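Local atomic coordinates of aldehyde dehydrogenase (Trypanosoma brucei, PDB entry 5MYP), a protein that probably oxidises aldehydes to the corresponding carboxylic acids, with NAD+ as the electron acceptor. Residues 238-243 with 269-274; 246-251 with 280-285; 18-23 with 177-182; 136-141 with 148-153. One frame throughout, in Å; residues are numbered along the deposited sequence.

Contact 1. Residues 238-243 with 269-274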
loop_
_atom_site.group_PDB
_atom_site.type_symbol
_atom_site.label_atom_id
_atom_site.label_comp_id
_atom_site.label_asym_id
_atom_site.label_seq_id
_atom_site.Cartn_x
_atom_site.Cartn_y
_atom_site.Cartn_z
ATOM N N ASP A 238 -15.201 39.901 -3.478
ATOM C CA ASP A 238 -14.353 40.797 -2.674
ATOM C C ASP A 238 -12.916 40.292 -2.467
ATOM O O ASP A 238 -12.044 41.076 -2.098
ATOM C CB ASP A 238 -14.993 41.056 -1.301
ATOM C CG ASP A 238 -16.341 41.764 -1.394
ATOM O OD1 ASP A 238 -16.604 42.484 -2.384
ATOM O OD2 ASP A 238 -17.142 41.602 -0.453
ATOM N N ASN A 239 -12.688 38.995 -2.681
ATOM C CA ASN A 239 -11.366 38.368 -2.531
ATOM C C ASN A 239 -10.691 38.038 -3.867
ATOM O O ASN A 239 -9.689 37.322 -3.885
ATOM C CB ASN A 239 -11.507 37.069 -1.723
ATOM C CG ASN A 239 -12.292 37.261 -0.442
ATOM O OD1 ASN A 239 -11.840 37.942 0.480
ATOM N ND2 ASN A 239 -13.472 36.665 -0.380
ATOM N N MET A 240 -11.213 38.577 -4.970
ATOM C CA MET A 240 -10.831 38.118 -6.312
ATOM C C MET A 240 -9.360 38.377 -6.652
ATOM O O MET A 240 -8.763 37.609 -7.406
ATOM C CB MET A 240 -11.752 38.739 -7.376
ATOM C CG MET A 240 -11.711 38.072 -8.748
ATOM S SD MET A 240 -12.121 36.313 -8.752
ATOM C CE MET A 240 -13.813 36.301 -8.166
ATOM N N LYS A 241 -8.775 39.435 -6.088
ATOM C CA LYS A 241 -7.346 39.712 -6.282
ATOM C C LYS A 241 -6.469 38.631 -5.645
ATOM O O LYS A 241 -5.510 38.168 -6.266
ATOM C CB LYS A 241 -6.965 41.089 -5.726
ATOM C CG LYS A 241 -5.619 41.589 -6.227
ATOM C CD LYS A 241 -5.396 43.069 -5.926
ATOM C CE LYS A 241 -4.641 43.280 -4.628
ATOM N NZ LYS A 241 -3.171 43.118 -4.807
ATOM N N VAL A 242 -6.808 38.231 -4.420
ATOM C CA VAL A 242 -6.068 37.180 -3.709
ATOM C C VAL A 242 -6.305 35.806 -4.364
ATOM O O VAL A 242 -5.372 35.005 -4.469
ATOM C CB VAL A 242 -6.425 37.134 -2.202
ATOM C CG1 VAL A 242 -5.750 35.950 -1.509
ATOM C CG2 VAL A 242 -6.030 38.441 -1.525
ATOM N N VAL A 243 -7.542 35.553 -4.796
ATOM C CA VAL A 243 -7.887 34.336 -5.546
ATOM C C VAL A 243 -6.979 34.211 -6.773
ATOM O O VAL A 243 -6.351 33.172 -6.980
ATOM C CB VAL A 243 -9.378 34.325 -5.991
ATOM C CG1 VAL A 243 -9.663 33.203 -6.992
ATOM C CG2 VAL A 243 -10.308 34.198 -4.789
ATOM N N LYS A 269 -20.495 31.035 -13.539
ATOM C CA LYS A 269 -20.771 31.764 -14.796
ATOM C C LYS A 269 -20.632 33.294 -14.689
ATOM O O LYS A 269 -19.993 33.928 -15.532
ATOM C CB LYS A 269 -22.180 31.401 -15.282
ATOM C CG LYS A 269 -22.530 31.825 -16.702
ATOM C CD LYS A 269 -23.973 31.459 -17.037
ATOM C CE LYS A 269 -24.978 32.185 -16.144
ATOM N NZ LYS A 269 -26.348 32.265 -16.727
ATOM N N SER A 270 -21.219 33.866 -13.641
ATOM C CA SER A 270 -21.216 35.316 -13.432
ATOM C C SER A 270 -19.851 35.908 -13.047
ATOM O O SER A 270 -19.658 37.120 -13.181
ATOM C CB SER A 270 -22.267 35.709 -12.381
ATOM O OG SER A 270 -21.826 35.430 -11.064
ATOM N N MET A 271 -18.922 35.071 -12.577
ATOM C CA MET A 271 -17.594 35.512 -12.146
ATOM C C MET A 271 -16.483 35.373 -13.185
ATOM O O MET A 271 -15.342 35.736 -12.896
ATOM C CB MET A 271 -17.182 34.734 -10.882
ATOM C CG MET A 271 -18.125 34.874 -9.697
ATOM S SD MET A 271 -18.058 36.548 -9.031
ATOM C CE MET A 271 -19.686 36.679 -8.296
ATOM N N GLU A 272 -16.801 34.880 -14.385
ATOM C CA GLU A 272 -15.773 34.595 -15.399
ATOM C C GLU A 272 -14.933 35.821 -15.753
ATOM O O GLU A 272 -13.705 35.741 -15.781
ATOM C CB GLU A 272 -16.394 34.023 -16.681
ATOM C CG GLU A 272 -15.377 33.441 -17.665
ATOM C CD GLU A 272 -15.956 33.137 -19.041
ATOM O OE1 GLU A 272 -17.182 33.256 -19.246
ATOM O OE2 GLU A 272 -15.177 32.767 -19.936
ATOM N N SER A 273 -15.595 36.946 -16.020
ATOM C CA SER A 273 -14.897 38.148 -16.484
ATOM C C SER A 273 -13.989 38.731 -15.404
ATOM O O SER A 273 -12.831 39.032 -15.676
ATOM C CB SER A 273 -15.885 39.210 -16.975
ATOM O OG SER A 273 -15.200 40.324 -17.525
ATOM N N VAL A 274 -14.517 38.888 -14.189
ATOM C CA VAL A 274 -13.717 39.419 -13.071
ATOM C C VAL A 274 -12.512 38.535 -12.720
ATOM O O VAL A 274 -11.438 39.055 -12.419
ATOM C CB VAL A 274 -14.552 39.724 -11.796
ATOM C CG1 VAL A 274 -15.530 40.862 -12.062
ATOM C CG2 VAL A 274 -15.276 38.493 -11.257
#
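M240 reaches across to V274 and M271 because its CG stands anti to the backbone N (chi1 -164°) and the chain then bends at both chi2 and chi3, curling the methyl end round. At the start of this path CG lies 3.8 Å from the carbonyl O of V274, so the methionine leans on backbone as well as on side chain. Further out, its CE touches CG2 of V274 at 4.1 Å, the two side chains crossing at about a right angle. The same CE comes to 4.3 Å from SD of M271, a looser apolar contact from a residue in the 3-10 turn that leads into helix 272-287. Helix 240-252 carries the chain from strand 229-232 to strand 264-268, parallel neighbours in one sheet, which makes this a beta-alpha-beta crossover; M240, in its first turn, packs on the helix that follows the second strand. L275 and A278 of helix 272-287 also touch M240, which is buried, while V274 is exposed. On helix 240-252, V242 and V243 pack against F464 of the second subunit, and K241 NZ forms a salt bridge with E245.

Contact 2. Residues 246-251 with 280-285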
loop_
_atom_site.group_PDB
_atom_site.type_symbol
_atom_site.label_atom_id
_atom_site.label_comp_id
_atom_site.label_asym_id
_atom_site.label_seq_id
_atom_site.Cartn_x
_atom_site.Cartn_y
_atom_site.Cartn_z
ATOM N N ARG A 246 -3.085 33.745 -6.003
ATOM C CA ARG A 246 -2.755 32.383 -5.576
ATOM C C ARG A 246 -2.773 31.398 -6.749
ATOM O O ARG A 246 -1.839 30.607 -6.902
ATOM C CB ARG A 246 -3.677 31.932 -4.441
ATOM C CG ARG A 246 -3.373 32.677 -3.150
ATOM C CD ARG A 246 -4.376 32.430 -2.040
ATOM N NE ARG A 246 -4.024 33.219 -0.856
ATOM C CZ ARG A 246 -4.619 33.143 0.335
ATOM N NH1 ARG A 246 -5.626 32.300 0.554
ATOM N NH2 ARG A 246 -4.200 33.929 1.327
ATOM N N ILE A 247 -3.811 31.475 -7.583
ATOM C CA ILE A 247 -3.919 30.617 -8.774
ATOM C C ILE A 247 -2.755 30.883 -9.733
ATOM O O ILE A 247 -2.100 29.944 -10.189
ATOM C CB ILE A 247 -5.271 30.806 -9.513
ATOM C CG1 ILE A 247 -6.426 30.295 -8.647
ATOM C CG2 ILE A 247 -5.277 30.073 -10.859
ATOM C CD1 ILE A 247 -7.805 30.746 -9.090
ATOM N N MET A 248 -2.498 32.159 -10.023
ATOM C CA MET A 248 -1.457 32.544 -10.976
ATOM C C MET A 248 -0.060 32.173 -10.475
ATOM O O MET A 248 0.773 31.727 -11.262
ATOM C CB MET A 248 -1.548 34.045 -11.299
ATOM C CG MET A 248 -0.596 34.553 -12.374
ATOM S SD MET A 248 -0.587 33.630 -13.931
ATOM C CE MET A 248 -2.300 33.773 -14.424
ATOM N N TRP A 249 0.187 32.342 -9.175
ATOM C CA TRP A 249 1.457 31.904 -8.577
ATOM C C TRP A 249 1.684 30.402 -8.791
ATOM O O TRP A 249 2.753 29.992 -9.235
ATOM C CB TRP A 249 1.525 32.231 -7.075
ATOM C CG TRP A 249 2.656 31.515 -6.393
ATOM C CD1 TRP A 249 3.982 31.825 -6.461
ATOM C CD2 TRP A 249 2.560 30.340 -5.584
ATOM N NE1 TRP A 249 4.719 30.924 -5.731
ATOM C CE2 TRP A 249 3.870 29.999 -5.183
ATOM C CE3 TRP A 249 1.493 29.539 -5.159
ATOM C CZ2 TRP A 249 4.141 28.897 -4.369
ATOM C CZ3 TRP A 249 1.765 28.439 -4.351
ATOM C CH2 TRP A 249 3.078 28.132 -3.962
ATOM N N GLY A 250 0.669 29.598 -8.473
ATOM C CA GLY A 250 0.729 28.141 -8.661
ATOM C C GLY A 250 1.007 27.709 -10.092
ATOM O O GLY A 250 1.609 26.657 -10.318
ATOM N N LYS A 251 0.561 28.516 -11.050
ATOM C CA LYS A 251 0.802 28.272 -12.473
ATOM C C LYS A 251 2.174 28.765 -12.937
ATOM O O LYS A 251 2.809 28.122 -13.770
ATOM C CB LYS A 251 -0.302 28.946 -13.301
ATOM C CG LYS A 251 -0.427 28.455 -14.734
ATOM C CD LYS A 251 -0.729 26.967 -14.782
ATOM C CE LYS A 251 -1.473 26.573 -16.043
ATOM N NZ LYS A 251 -1.742 25.110 -16.072
ATOM N N ALA A 280 -5.134 38.224 -15.207
ATOM C CA ALA A 280 -4.302 39.055 -16.087
ATOM C C ALA A 280 -3.468 40.056 -15.290
ATOM O O ALA A 280 -2.276 40.203 -15.546
ATOM C CB ALA A 280 -5.156 39.788 -17.116
ATOM N N GLU A 281 -4.092 40.723 -14.322
ATOM C CA GLU A 281 -3.381 41.673 -13.458
ATOM C C GLU A 281 -2.310 40.994 -12.611
ATOM O O GLU A 281 -1.196 41.509 -12.504
ATOM C CB GLU A 281 -4.352 42.455 -12.556
ATOM C CG GLU A 281 -5.257 43.435 -13.297
ATOM C CD GLU A 281 -4.488 44.428 -14.158
ATOM O OE1 GLU A 281 -3.527 45.046 -13.645
ATOM O OE2 GLU A 281 -4.835 44.582 -15.351
ATOM N N ALA A 282 -2.645 39.840 -12.027
ATOM C CA ALA A 282 -1.681 39.049 -11.255
ATOM C C ALA A 282 -0.469 38.639 -12.100
ATOM O O ALA A 282 0.671 38.727 -11.635
ATOM C CB ALA A 282 -2.354 37.818 -10.663
ATOM N N ARG A 283 -0.725 38.210 -13.337
ATOM C CA ARG A 283 0.338 37.807 -14.266
ATOM C C ARG A 283 1.317 38.947 -14.566
ATOM O O ARG A 283 2.534 38.743 -14.531
ATOM C CB ARG A 283 -0.256 37.284 -15.577
ATOM C CG ARG A 283 0.735 36.558 -16.471
ATOM C CD ARG A 283 0.100 36.178 -17.800
ATOM N NE ARG A 283 0.035 37.320 -18.723
ATOM C CZ ARG A 283 0.494 37.353 -19.979
ATOM N NH1 ARG A 283 0.374 38.475 -20.685
ATOM N NH2 ARG A 283 1.057 36.292 -20.555
ATOM N N LYS A 284 0.777 40.130 -14.872
ATOM C CA LYS A 284 1.592 41.332 -15.124
ATOM C C LYS A 284 2.453 41.683 -13.919
ATOM O O LYS A 284 3.644 41.961 -14.066
ATOM C CB LYS A 284 0.712 42.543 -15.468
ATOM C CG LYS A 284 0.029 42.469 -16.823
ATOM C CD LYS A 284 -0.938 43.631 -17.033
ATOM C CE LYS A 284 -2.102 43.252 -17.939
ATOM N NZ LYS A 284 -1.663 42.732 -19.264
ATOM N N ALA A 285 1.838 41.671 -12.738
ATOM C CA ALA A 285 2.533 41.958 -11.481
ATOM C C ALA A 285 3.704 41.003 -11.219
ATOM O O ALA A 285 4.803 41.450 -10.884
ATOM C CB ALA A 285 1.555 41.914 -10.317
#
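M248 lies against the backbone of helix 272-287 where A282 and R283 follow each other, and all three residues are buried. The packing is close at the base of the methionine: its CB sits 3.9 Å from CB of A282, and its CG is 3.8 Å from the backbone N of R283. With CG anti to the backbone N (chi1 -175°) and bends at chi2 and chi3, SD is brought to the start of the arginine side chain, 4.0 Å from R283 CB and 4.1 Å from R283 CG. The two long side chains cross obliquely, so the sulfur meets the aliphatic root of the arginine and not its charged end. That end runs away from helix 240-252: R283 NH2 makes a salt bridge with E339 and a hydrogen bond to P349 O, which ties down the buried guanidinium. Beyond this tight patch, the side of helix 272-287 that carries E281 and K284 is exposed and takes no part in the contact. R246 and W249 face elsewhere again, toward the second subunit, where W249 makes a cation-pi contact with R473 and an edge-to-face stack with F474. The arrangement is that of two neighbouring helices in an alpha/beta domain, here the part of the aldehyde dehydrogenase fold that also contains the predicted nucleophile C259.

Contact 3. Residues 18-23 with 177-182. Unlike the reference sequence in segment 18-23: V19 (reference Thr).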
loop_
_atom_site.group_PDB
_atom_site.type_symbol
_atom_site.label_atom_id
_atom_site.label_comp_id
_atom_site.label_asym_id
_atom_site.label_seq_id
_atom_site.Cartn_x
_atom_site.Cartn_y
_atom_site.Cartn_z
ATOM N N PRO A 18 23.884 -4.426 -10.971
ATOM C CA PRO A 18 23.778 -5.499 -9.964
ATOM C C PRO A 18 24.737 -5.357 -8.773
ATOM O O PRO A 18 24.359 -5.696 -7.651
ATOM C CB PRO A 18 24.125 -6.769 -10.752
ATOM C CG PRO A 18 23.830 -6.439 -12.170
ATOM C CD PRO A 18 23.984 -4.963 -12.343
ATOM N N VAL A 19 25.947 -4.854 -9.025
ATOM C CA VAL A 19 26.961 -4.685 -7.972
ATOM C C VAL A 19 26.524 -3.610 -6.976
ATOM O O VAL A 19 26.619 -3.810 -5.767
ATOM C CB VAL A 19 28.354 -4.327 -8.557
ATOM C CG1 VAL A 19 29.381 -4.119 -7.443
ATOM C CG2 VAL A 19 28.825 -5.411 -9.522
ATOM N N ILE A 20 26.044 -2.483 -7.502
ATOM C CA ILE A 20 25.541 -1.369 -6.696
ATOM C C ILE A 20 24.395 -1.830 -5.785
ATOM O O ILE A 20 24.429 -1.577 -4.575
ATOM C CB ILE A 20 25.104 -0.178 -7.593
ATOM C CG1 ILE A 20 26.339 0.497 -8.204
ATOM C CG2 ILE A 20 24.293 0.859 -6.817
ATOM C CD1 ILE A 20 26.048 1.385 -9.395
ATOM N N VAL A 21 23.406 -2.516 -6.359
ATOM C CA VAL A 21 22.261 -3.008 -5.574
ATOM C C VAL A 21 22.708 -4.052 -4.542
ATOM O O VAL A 21 22.274 -3.998 -3.395
ATOM C CB VAL A 21 21.123 -3.570 -6.465
ATOM C CG1 VAL A 21 19.975 -4.117 -5.607
ATOM C CG2 VAL A 21 20.598 -2.490 -7.410
ATOM N N SER A 22 23.577 -4.975 -4.956
ATOM C CA SER A 22 24.101 -6.026 -4.079
ATOM C C SER A 22 24.851 -5.473 -2.863
ATOM O O SER A 22 24.712 -5.998 -1.760
ATOM C CB SER A 22 25.028 -6.958 -4.866
ATOM O OG SER A 22 25.594 -7.935 -4.017
ATOM N N LYS A 23 25.642 -4.423 -3.078
ATOM C CA LYS A 23 26.365 -3.755 -1.988
ATOM C C LYS A 23 25.400 -3.122 -0.980
ATOM O O LYS A 23 25.612 -3.226 0.227
ATOM C CB LYS A 23 27.338 -2.697 -2.530
ATOM C CG LYS A 23 28.640 -3.259 -3.061
ATOM C CD LYS A 23 29.534 -2.153 -3.614
ATOM C CE LYS A 23 30.766 -2.737 -4.291
ATOM N NZ LYS A 23 31.451 -1.749 -5.168
ATOM N N GLY A 177 23.195 3.887 -2.893
ATOM C CA GLY A 177 23.751 3.679 -4.226
ATOM C C GLY A 177 23.112 4.617 -5.231
ATOM O O GLY A 177 21.992 5.094 -5.021
ATOM N N ILE A 178 23.822 4.896 -6.321
ATOM C CA ILE A 178 23.314 5.790 -7.365
ATOM C C ILE A 178 23.407 5.098 -8.724
ATOM O O ILE A 178 24.453 4.548 -9.073
ATOM C CB ILE A 178 24.078 7.133 -7.411
ATOM C CG1 ILE A 178 24.089 7.805 -6.021
ATOM C CG2 ILE A 178 23.456 8.061 -8.454
ATOM C CD1 ILE A 178 24.960 9.044 -5.927
ATOM N N VAL A 179 22.302 5.113 -9.469
ATOM C CA VAL A 179 22.278 4.644 -10.855
ATOM C C VAL A 179 21.879 5.828 -11.728
ATOM O O VAL A 179 20.808 6.396 -11.543
ATOM C CB VAL A 179 21.302 3.461 -11.053
ATOM C CG1 VAL A 179 21.182 3.092 -12.531
ATOM C CG2 VAL A 179 21.755 2.255 -10.248
ATOM N N ASN A 180 22.737 6.183 -12.681
ATOM C CA ASN A 180 22.500 7.298 -13.591
ATOM C C ASN A 180 22.255 6.772 -15.001
ATOM O O ASN A 180 22.900 5.815 -15.431
ATOM C CB ASN A 180 23.700 8.265 -13.581
ATOM C CG ASN A 180 23.637 9.262 -12.432
ATOM O OD1 ASN A 180 22.689 10.027 -12.343
ATOM N ND2 ASN A 180 24.649 9.263 -11.557
ATOM N N GLY A 181 21.308 7.399 -15.696
ATOM C CA GLY A 181 21.016 7.080 -17.094
ATOM C C GLY A 181 19.558 7.248 -17.455
ATOM O O GLY A 181 18.786 7.830 -16.696
ATOM N N GLY A 182 19.186 6.709 -18.613
ATOM C CA GLY A 182 17.829 6.829 -19.154
ATOM C C GLY A 182 17.082 5.510 -19.058
ATOM O O GLY A 182 17.123 4.838 -18.024
#
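Two successive flat peptide groups, G177-I178 and I178-V179, receive the branches of I20 in different ways. Beside the first, CG2 of I20 lies off the plane and beyond the edge away from the carbonyl oxygen; CG2 is 3.9 Å from G177 CA and 4.1 Å from I178 N. At the second, CD1 of I20 lies beyond the carbonyl oxygen and tilted out of the plane, 3.6 Å from I178 O. CD1 also comes to 4.5 Å from CG2 of V179, a loose apolar touch. The first torsion divides this work: at chi1 -71° CG2 is anti to the backbone N, while CG1 is anti to the carbonyl carbon and carries CD1 further along the chain of 177-182. Because G177 has no side chain, the helix can settle directly on the backbone, and the CA atoms of I20 and G177 are 5.9 Å apart. I178 points the other way, its side chain packing on T164 and L167 of helix 157-170. After V179 the chain is held from elsewhere: N180 N bonds to T12 OG1, in the segment ahead of the I20 helix, and G181 O accepts from K151 NZ. G182 then occupies the N-cap position of helix 183-191. This is the N-terminal helix 16-29 laid against strand 176-178, which pairs in parallel with 147-151 in the Rossmann-like sheet of the aldehyde dehydrogenase fold, the part that binds NAD in relatives.

Contact 4. Residues 136-141 with 148-153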
loop_
_atom_site.group_PDB
_atom_site.type_symbol
_atom_site.label_atom_id
_atom_site.label_comp_id
_atom_site.label_asym_id
_atom_site.label_seq_id
_atom_site.Cartn_x
_atom_site.Cartn_y
_atom_site.Cartn_z
ATOM N N GLN A 136 13.766 13.938 -0.845
ATOM C CA GLN A 136 12.679 13.847 0.149
ATOM C C GLN A 136 12.250 12.391 0.414
ATOM O O GLN A 136 12.158 12.001 1.576
ATOM C CB GLN A 136 11.482 14.752 -0.199
ATOM C CG GLN A 136 10.441 14.832 0.910
ATOM C CD GLN A 136 9.463 15.981 0.756
ATOM O OE1 GLN A 136 9.163 16.421 -0.347
ATOM N NE2 GLN A 136 8.891 16.409 1.866
ATOM N N PRO A 137 12.026 11.581 -0.647
ATOM C CA PRO A 137 11.776 10.145 -0.421
ATOM C C PRO A 137 12.951 9.412 0.239
ATOM O O PRO A 137 12.737 8.598 1.133
ATOM C CB PRO A 137 11.542 9.588 -1.836
ATOM C CG PRO A 137 11.181 10.765 -2.666
ATOM C CD PRO A 137 11.909 11.931 -2.074
ATOM N N LEU A 138 14.172 9.703 -0.212
ATOM C CA LEU A 138 15.379 9.089 0.349
ATOM C C LEU A 138 15.494 9.314 1.862
ATOM O O LEU A 138 15.754 8.371 2.606
ATOM C CB LEU A 138 16.634 9.618 -0.355
ATOM C CG LEU A 138 17.983 9.085 0.139
ATOM C CD1 LEU A 138 18.068 7.573 -0.047
ATOM C CD2 LEU A 138 19.123 9.794 -0.570
ATOM N N LEU A 139 15.299 10.557 2.304
ATOM C CA LEU A 139 15.368 10.890 3.735
ATOM C C LEU A 139 14.437 9.997 4.558
ATOM O O LEU A 139 14.840 9.452 5.588
ATOM C CB LEU A 139 15.021 12.360 3.972
ATOM C CG LEU A 139 16.041 13.385 3.481
ATOM C CD1 LEU A 139 15.425 14.774 3.456
ATOM C CD2 LEU A 139 17.289 13.352 4.350
ATOM N N GLY A 140 13.207 9.839 4.074
ATOM C CA GLY A 140 12.230 8.953 4.692
ATOM C C GLY A 140 12.650 7.492 4.742
ATOM O O GLY A 140 12.491 6.836 5.767
ATOM N N ALA A 141 13.182 6.988 3.630
ATOM C CA ALA A 141 13.643 5.595 3.555
ATOM C C ALA A 141 14.778 5.316 4.548
ATOM O O ALA A 141 14.793 4.274 5.195
ATOM C CB ALA A 141 14.082 5.250 2.136
ATOM N N ALA A 148 19.277 2.265 0.375
ATOM C CA ALA A 148 18.564 2.748 -0.799
ATOM C C ALA A 148 19.425 2.839 -2.041
ATOM O O ALA A 148 20.646 2.941 -1.953
ATOM C CB ALA A 148 17.931 4.101 -0.512
ATOM N N VAL A 149 18.761 2.772 -3.191
ATOM C CA VAL A 149 19.354 3.125 -4.475
ATOM C C VAL A 149 18.517 4.254 -5.061
ATOM O O VAL A 149 17.290 4.179 -5.062
ATOM C CB VAL A 149 19.402 1.925 -5.438
ATOM C CG1 VAL A 149 19.923 2.353 -6.810
ATOM C CG2 VAL A 149 20.268 0.817 -4.847
ATOM N N ILE A 150 19.177 5.303 -5.543
ATOM C CA ILE A 150 18.482 6.423 -6.184
ATOM C C ILE A 150 18.791 6.466 -7.675
ATOM O O ILE A 150 19.899 6.124 -8.097
ATOM C CB ILE A 150 18.782 7.788 -5.516
ATOM C CG1 ILE A 150 20.268 8.169 -5.600
ATOM C CG2 ILE A 150 18.329 7.771 -4.066
ATOM C CD1 ILE A 150 20.534 9.602 -5.207
ATOM N N LYS A 151 17.799 6.883 -8.456
ATOM C CA LYS A 151 17.919 6.967 -9.905
ATOM C C LYS A 151 17.502 8.377 -10.346
ATOM O O LYS A 151 16.316 8.640 -10.562
ATOM C CB LYS A 151 17.089 5.857 -10.567
ATOM C CG LYS A 151 17.463 5.572 -12.017
ATOM C CD LYS A 151 16.628 6.398 -12.987
ATOM C CE LYS A 151 17.455 6.976 -14.107
ATOM N NZ LYS A 151 16.710 8.063 -14.805
ATOM N N PRO A 152 18.475 9.308 -10.437
ATOM C CA PRO A 152 18.156 10.673 -10.861
ATOM C C PRO A 152 17.635 10.752 -12.292
ATOM O O PRO A 152 18.062 9.969 -13.153
ATOM C CB PRO A 152 19.506 11.400 -10.761
ATOM C CG PRO A 152 20.292 10.605 -9.785
ATOM C CD PRO A 152 19.892 9.186 -10.049
ATOM N N SER A 153 16.726 11.695 -12.536
ATOM C CA SER A 153 16.200 11.918 -13.882
ATOM C C SER A 153 17.293 12.455 -14.811
ATOM O O SER A 153 18.034 13.377 -14.448
ATOM C CB SER A 153 15.036 12.902 -13.863
ATOM O OG SER A 153 14.605 13.184 -15.182
#
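L138 drops from helix 132-143 onto two residues of the strand, A148 and I150. The bond from CA to CB is directed at the strand, but L138 CB itself makes no close contact, 4.5 Å from I150 CG2. CG stands anti to the backbone N (chi1 179°), still about as far from I150 CG2 as CB is, and holds the fork over the strand. Only at the fork does the side chain come into close contact. CD1 reaches both partners: it presses on CB of A148 at 3.5 Å, a close methyl contact, and lies 4.0 Å from CG2 of I150. CD2 takes the other side of the fork and meets that same I150 CG2 at 4.1 Å, so the isoleucine methyl is touched by both methyls of the leucine. The two side chains cross at about a right angle. At the end of the strand the chemistry turns polar: K151 NZ donates to P152 O at 2.9 Å, from above the carbonyl plane. The contact closes the second half of the beta-alpha-beta unit formed by strand 110-124, helix 132-143 and strand 147-151. I150 also touches V123 of the first strand and reaches L163 and L167 of helix 157-170, V149 points away from helix 132-143 to meet L122, and on the far flank of that helix L139 packs against V84 and L87 of helix 69-95.

In the fold
Contacts 1 and 2 join the same two helices, 240-252 and 272-287, at points 13 Å apart between centres. Each rests on one bent methionine, but contact 1 runs out to the surface while contact 2 is fully buried, and both have residues touching the second subunit. Contacts 3 and 4 belong to the other sheet, where strands 176-178 and 147-151 are neighbours: G177 O and I150 N are 2.9 Å apart, a probable hydrogen bond. There contact 4 is core, branched methyl on methyl, whereas contact 3 is partly buried and sets an isoleucine mainly on backbone. Contacts 1 and 3 lie on opposite sides of the chain's centre, about 51 Å between their centres.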